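Local atomic coordinates of putative esterase MT1895 (Mycobacterium tuberculosis, PDB entry 3S4K), a protein that probably hydrolyses acyl-CoA thioesters, perhaps 1,4-dihydroxy-2-naphthoyl-CoA. Residues A[51-55]-A[95-99]; A[59-64]-A[89-93]. One frame throughout, in Å; residues are numbered along the deposited sequence.

Contact 1. Residues A[51-55]-A[95-99]; sequences TGVVH and RSISS. With EDO (1,2-ethanediol), chain H.
Ser-98 and Gly-52 meet through the serine hydroxyl, which donates from OG to the carbonyl O of Gly-52 at 2.6 Å, a short bond whose donor is tilted 26° from the carbonyl plane. Two residues after Gly-52, the amide N of Val-54 gives its hydrogen to Ile-97 O at 3.1 Å. The same oxygen also receives a CA-H...O contact from Val-53 CA at 3.3 Å, so one carbonyl faces two consecutive residues of 51-55. Side-chain packing flanks these bonds. With OG beside its own backbone N (chi1 -73°), Ser-98 brings that atom to 3.7 Å from Val-53 CG1, and the same methyl packs on Ser-96 CB at 3.9 Å. Val-54 and Ile-97 run side by side in the same direction, in apolar contact through CG2 and CG1 at 4.0 Å, and Tyr-59 backs both of them. Ser-96 OG turns to an ethanediol, donating to its O2 at 2.9 Å; that molecule, probably from the crystallisation liquor, also bonds Gly-86 N of the second subunit. Further out, Gln-49 holds 51-55, its side chain hydrogen-bonded to Val-53 N and Thr-51 OG1. His-55 is the N-cap of helix 56-75, its ND1 taking the N-H of Gly-57. The arrangement joins the loop that leads into the central helix of a hotdog fold to the loop between strands 83-93 and 100-108.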
loop_
_atom_site.group_PDB
_atom_site.type_symbol
_atom_site.label_atom_id
_atom_site.label_comp_id
_atom_site.label_asym_id
_atom_site.label_seq_id
_atom_site.Cartn_x
_atom_site.Cartn_y
_atom_site.Cartn_z
ATOM N N THR A 51 -11.290 10.117 8.308
ATOM C CA THR A 51 -12.235 9.814 9.342
ATOM C C THR A 51 -11.563 9.380 10.632
ATOM O O THR A 51 -12.226 8.888 11.548
ATOM C CB THR A 51 -13.164 8.721 8.846
ATOM O OG1 THR A 51 -12.379 7.622 8.356
ATOM C CG2 THR A 51 -14.034 9.277 7.724
ATOM N N GLY A 52 -10.250 9.569 10.713
ATOM C CA GLY A 52 -9.550 9.389 11.958
ATOM C C GLY A 52 -9.137 7.968 12.268
ATOM O O GLY A 52 -8.849 7.672 13.416
ATOM N N VAL A 53 -9.095 7.101 11.251
ATOM C CA VAL A 53 -8.568 5.750 11.398
ATOM C C VAL A 53 -7.346 5.580 10.485
ATOM O O VAL A 53 -7.111 6.398 9.616
ATOM C CB VAL A 53 -9.639 4.652 11.116
ATOM C CG1 VAL A 53 -10.780 4.746 12.140
ATOM C CG2 VAL A 53 -10.168 4.748 9.717
ATOM N N VAL A 54 -6.572 4.522 10.688
ATOM C CA VAL A 54 -5.321 4.343 9.955
ATOM C C VAL A 54 -5.609 4.285 8.445
ATOM O O VAL A 54 -6.520 3.561 8.002
ATOM C CB VAL A 54 -4.593 3.047 10.394
ATOM C CG1 VAL A 54 -3.332 2.792 9.522
ATOM C CG2 VAL A 54 -4.260 3.082 11.906
ATOM N N HIS A 55 -4.858 5.049 7.659
ATOM C CA HIS A 55 -4.904 4.995 6.183
ATOM C C HIS A 55 -4.467 3.605 5.724
ATOM O O HIS A 55 -3.410 3.102 6.127
ATOM C CB HIS A 55 -3.971 6.057 5.631
ATOM C CG HIS A 55 -4.098 6.311 4.163
ATOM N ND1 HIS A 55 -3.779 5.369 3.211
ATOM C CD2 HIS A 55 -4.435 7.436 3.482
ATOM C CE1 HIS A 55 -3.933 5.893 2.007
ATOM N NE2 HIS A 55 -4.333 7.144 2.145
ATOM N N ARG A 95 -9.802 -4.470 10.242
ATOM C CA ARG A 95 -10.328 -3.727 11.391
ATOM C C ARG A 95 -9.725 -2.337 11.425
ATOM O O ARG A 95 -8.540 -2.161 11.168
ATOM C CB ARG A 95 -10.011 -4.450 12.712
ATOM C CG ARG A 95 -10.629 -3.789 13.962
ATOM C CD ARG A 95 -10.404 -4.606 15.227
ATOM N NE ARG A 95 -11.238 -5.801 15.277
ATOM C CZ ARG A 95 -12.537 -5.795 15.564
ATOM N NH1 ARG A 95 -13.157 -4.652 15.816
ATOM N NH2 ARG A 95 -13.215 -6.933 15.591
ATOM N N SER A 96 -10.572 -1.357 11.747
ATOM C CA SER A 96 -10.202 0.050 11.839
ATOM C C SER A 96 -9.839 0.448 13.277
ATOM O O SER A 96 -10.647 0.307 14.206
ATOM C CB SER A 96 -11.358 0.944 11.359
ATOM O OG SER A 96 -11.613 0.752 9.984
ATOM N N ILE A 97 -8.622 0.953 13.442
ATOM C CA ILE A 97 -8.151 1.492 14.724
ATOM C C ILE A 97 -7.605 2.909 14.503
ATOM O O ILE A 97 -7.394 3.319 13.369
ATOM C CB ILE A 97 -7.078 0.585 15.373
ATOM C CG1 ILE A 97 -5.788 0.539 14.533
ATOM C CG2 ILE A 97 -7.641 -0.835 15.592
ATOM C CD1 ILE A 97 -4.569 -0.179 15.211
ATOM N N SER A 98 -7.409 3.648 15.601
ATOM C CA SER A 98 -7.022 5.056 15.566
ATOM C C SER A 98 -5.744 5.406 16.331
ATOM O O SER A 98 -5.274 6.556 16.253
ATOM C CB SER A 98 -8.161 5.886 16.149
ATOM O OG SER A 98 -9.232 5.929 15.245
ATOM N N SER A 99 -5.224 4.451 17.105
ATOM C CA SER A 99 -4.052 4.679 17.944
ATOM C C SER A 99 -3.439 3.362 18.424
ATOM O O SER A 99 -3.999 2.278 18.196
ATOM C CB SER A 99 -4.437 5.535 19.157
ATOM O OG SER A 99 -5.224 4.798 20.076
HETATM C C1 EDO H . -9.550 0.673 5.081
HETATM O O1 EDO H . -10.227 1.862 4.619
HETATM C C2 EDO H . -9.057 0.845 6.514
HETATM O O2 EDO H . -10.128 0.971 7.457
#

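Contact 2. Residues A[59-64]-A[89-93]; sequences YCAMIE and NNTDF. With EDO (1,2-ethanediol), chain D.
The carbonyl O of Cys-60 is gripped twice: by the helical amide N of Glu-64 at 2.9 Å and, from the opposite face of the carbonyl plane, by Asn-89 ND2 at 3.1 Å. That amide nitrogen spends its other hydrogen on Glu-64 OE1, also at 3.1 Å, in a straighter bond (166° at the hydrogen) to the anti lone pair of the carboxylate. Glu-64 gets there by extending CG anti to its backbone N (chi1 -176°) and then bending at chi2; the carboxylate and amide planes end up 23° apart. On the amide's far end OD1 accepts from Thr-91 OG1 at 2.8 Å in the carbonyl plane, so both ends of Asn-89 are tied and its rotation is fixed. Alongside this network, Ile-63 CD1 meets Thr-91 CG2 tip to tip at 3.7 Å. Cys-60 SG lies at the edge of the Phe-93 ring, 3.8 Å from CZ, in a sulfur-aromatic contact. Helix 56-75 thus rests against strand 83-93, while Ile-63 also reaches strands 115-123 and 129-140. Residues 89-92 pair antiparallel with a strand of the second subunit, carrying the sheet across the dimer interface, and Cys-60 packs on Cys-60 of that subunit.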
loop_
_atom_site.group_PDB
_atom_site.type_symbol
_atom_site.label_atom_id
_atom_site.label_comp_id
_atom_site.label_asym_id
_atom_site.label_seq_id
_atom_site.Cartn_x
_atom_site.Cartn_y
_atom_site.Cartn_z
ATOM N N TYR A 59 -0.753 0.228 6.094
ATOM C CA TYR A 59 -0.680 -1.229 6.177
ATOM C C TYR A 59 -0.112 -1.848 4.903
ATOM O O TYR A 59 0.744 -2.723 4.979
ATOM C CB TYR A 59 -2.045 -1.854 6.463
ATOM C CG TYR A 59 -2.643 -1.457 7.797
ATOM C CD1 TYR A 59 -1.903 -1.523 8.961
ATOM C CD2 TYR A 59 -3.972 -1.079 7.893
ATOM C CE1 TYR A 59 -2.449 -1.161 10.187
ATOM C CE2 TYR A 59 -4.539 -0.722 9.114
ATOM C CZ TYR A 59 -3.787 -0.772 10.250
ATOM O OH TYR A 59 -4.359 -0.431 11.454
ATOM N N CYS A 60 -0.611 -1.431 3.747
ATOM C CA CYS A 60 0.031 -1.836 2.489
ATOM C C CYS A 60 1.547 -1.670 2.508
ATOM O O CYS A 60 2.286 -2.557 2.116
ATOM C CB CYS A 60 -0.549 -1.057 1.340
ATOM S SG CYS A 60 -2.278 -1.387 1.012
ATOM N N ALA A 61 2.006 -0.517 2.979
ATOM C CA ALA A 61 3.419 -0.201 2.981
ATOM C C ALA A 61 4.214 -1.046 3.966
ATOM O O ALA A 61 5.311 -1.535 3.680
ATOM C CB ALA A 61 3.605 1.310 3.283
ATOM N N MET A 62 3.640 -1.218 5.146
ATOM C CA MET A 62 4.201 -2.085 6.193
ATOM C C MET A 62 4.396 -3.496 5.665
ATOM O O MET A 62 5.467 -4.112 5.807
ATOM C CB MET A 62 3.247 -2.188 7.386
ATOM C CG MET A 62 3.395 -1.144 8.460
ATOM S SD MET A 62 2.492 -1.698 9.936
ATOM C CE MET A 62 3.570 -2.943 10.637
ATOM N N ILE A 63 3.345 -4.012 5.048
ATOM C CA ILE A 63 3.337 -5.351 4.474
ATOM C C ILE A 63 4.419 -5.437 3.403
ATOM O O ILE A 63 5.190 -6.378 3.371
ATOM C CB ILE A 63 1.905 -5.691 3.968
ATOM C CG1 ILE A 63 1.019 -6.011 5.167
ATOM C CG2 ILE A 63 1.891 -6.838 2.891
ATOM C CD1 ILE A 63 -0.462 -5.834 4.909
ATOM N N GLU A 64 4.526 -4.411 2.570
ATOM C CA GLU A 64 5.537 -4.403 1.504
ATOM C C GLU A 64 6.964 -4.458 2.059
ATOM O O GLU A 64 7.800 -5.260 1.599
ATOM C CB GLU A 64 5.330 -3.163 0.623
ATOM C CG GLU A 64 6.264 -3.074 -0.590
ATOM C CD GLU A 64 5.904 -4.021 -1.712
ATOM O OE1 GLU A 64 4.833 -4.669 -1.650
ATOM O OE2 GLU A 64 6.712 -4.110 -2.677
ATOM N N ASN A 89 1.222 -6.699 -4.595
ATOM C CA ASN A 89 0.908 -6.559 -3.166
ATOM C C ASN A 89 -0.607 -6.572 -3.039
ATOM O O ASN A 89 -1.300 -5.688 -3.605
ATOM C CB ASN A 89 1.497 -5.259 -2.582
ATOM C CG ASN A 89 1.104 -5.006 -1.106
ATOM O OD1 ASN A 89 -0.069 -5.140 -0.697
ATOM N ND2 ASN A 89 2.092 -4.531 -0.317
ATOM N N ASN A 90 -1.123 -7.578 -2.331
ATOM C CA ASN A 90 -2.561 -7.802 -2.222
ATOM C C ASN A 90 -2.897 -7.869 -0.753
ATOM O O ASN A 90 -2.585 -8.860 -0.091
ATOM C CB ASN A 90 -2.964 -9.089 -2.937
ATOM C CG ASN A 90 -4.468 -9.219 -3.086
ATOM O OD1 ASN A 90 -5.202 -8.794 -2.235
ATOM N ND2 ASN A 90 -4.918 -9.798 -4.193
ATOM N N THR A 91 -3.496 -6.771 -0.262
ATOM C CA THR A 91 -3.738 -6.553 1.156
ATOM C C THR A 91 -5.218 -6.500 1.440
ATOM O O THR A 91 -5.979 -5.800 0.749
ATOM C CB THR A 91 -3.115 -5.228 1.627
ATOM O OG1 THR A 91 -1.704 -5.338 1.515
ATOM C CG2 THR A 91 -3.507 -4.984 3.062
ATOM N N ASP A 92 -5.623 -7.234 2.472
ATOM C CA ASP A 92 -7.004 -7.202 2.955
ATOM C C ASP A 92 -7.002 -6.415 4.246
ATOM O O ASP A 92 -6.137 -6.613 5.107
ATOM C CB ASP A 92 -7.527 -8.624 3.199
ATOM C CG ASP A 92 -7.652 -9.412 1.937
ATOM O OD1 ASP A 92 -8.524 -9.075 1.074
ATOM O OD2 ASP A 92 -6.876 -10.374 1.778
ATOM N N PHE A 93 -7.950 -5.495 4.346
ATOM C CA PHE A 93 -8.142 -4.677 5.520
ATOM C C PHE A 93 -9.232 -5.309 6.365
ATOM O O PHE A 93 -10.314 -5.621 5.868
ATOM C CB PHE A 93 -8.549 -3.273 5.096
ATOM C CG PHE A 93 -7.601 -2.640 4.119
ATOM C CD1 PHE A 93 -6.267 -2.406 4.464
ATOM C CD2 PHE A 93 -8.030 -2.294 2.851
ATOM C CE1 PHE A 93 -5.398 -1.816 3.575
ATOM C CE2 PHE A 93 -7.154 -1.698 1.952
ATOM C CZ PHE A 93 -5.824 -1.470 2.315
HETATM C C1 EDO D . -11.811 -8.563 5.834
HETATM O O1 EDO D . -11.059 -7.996 4.759
HETATM C C2 EDO D . -13.059 -7.736 6.106
HETATM O O2 EDO D . -13.946 -7.780 4.974
#

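In the fold
Contact 2 is buried, its centre about 7 Å from the centre of the chain, whereas contact 1 is a surface contact with its centre about 18 Å from it; the two contact centres lie about 15 Å apart. Both join the region of helix 56-75 to that of strand 83-93: contact 2 between the elements themselves, contact 1 between the loop before the helix and the loop after the strand, so contact 2 is nested within contact 1. Tyr-59 bridges them, its OH 3.5 Å from both Val-54 CG2 and Ile-97 CG1. The loops are joined through backbone carbonyl acceptors, one donor a backbone amide and one a serine hydroxyl; in the core one asparagine amide bonds both a backbone carbonyl and a carboxylate, among apolar groups.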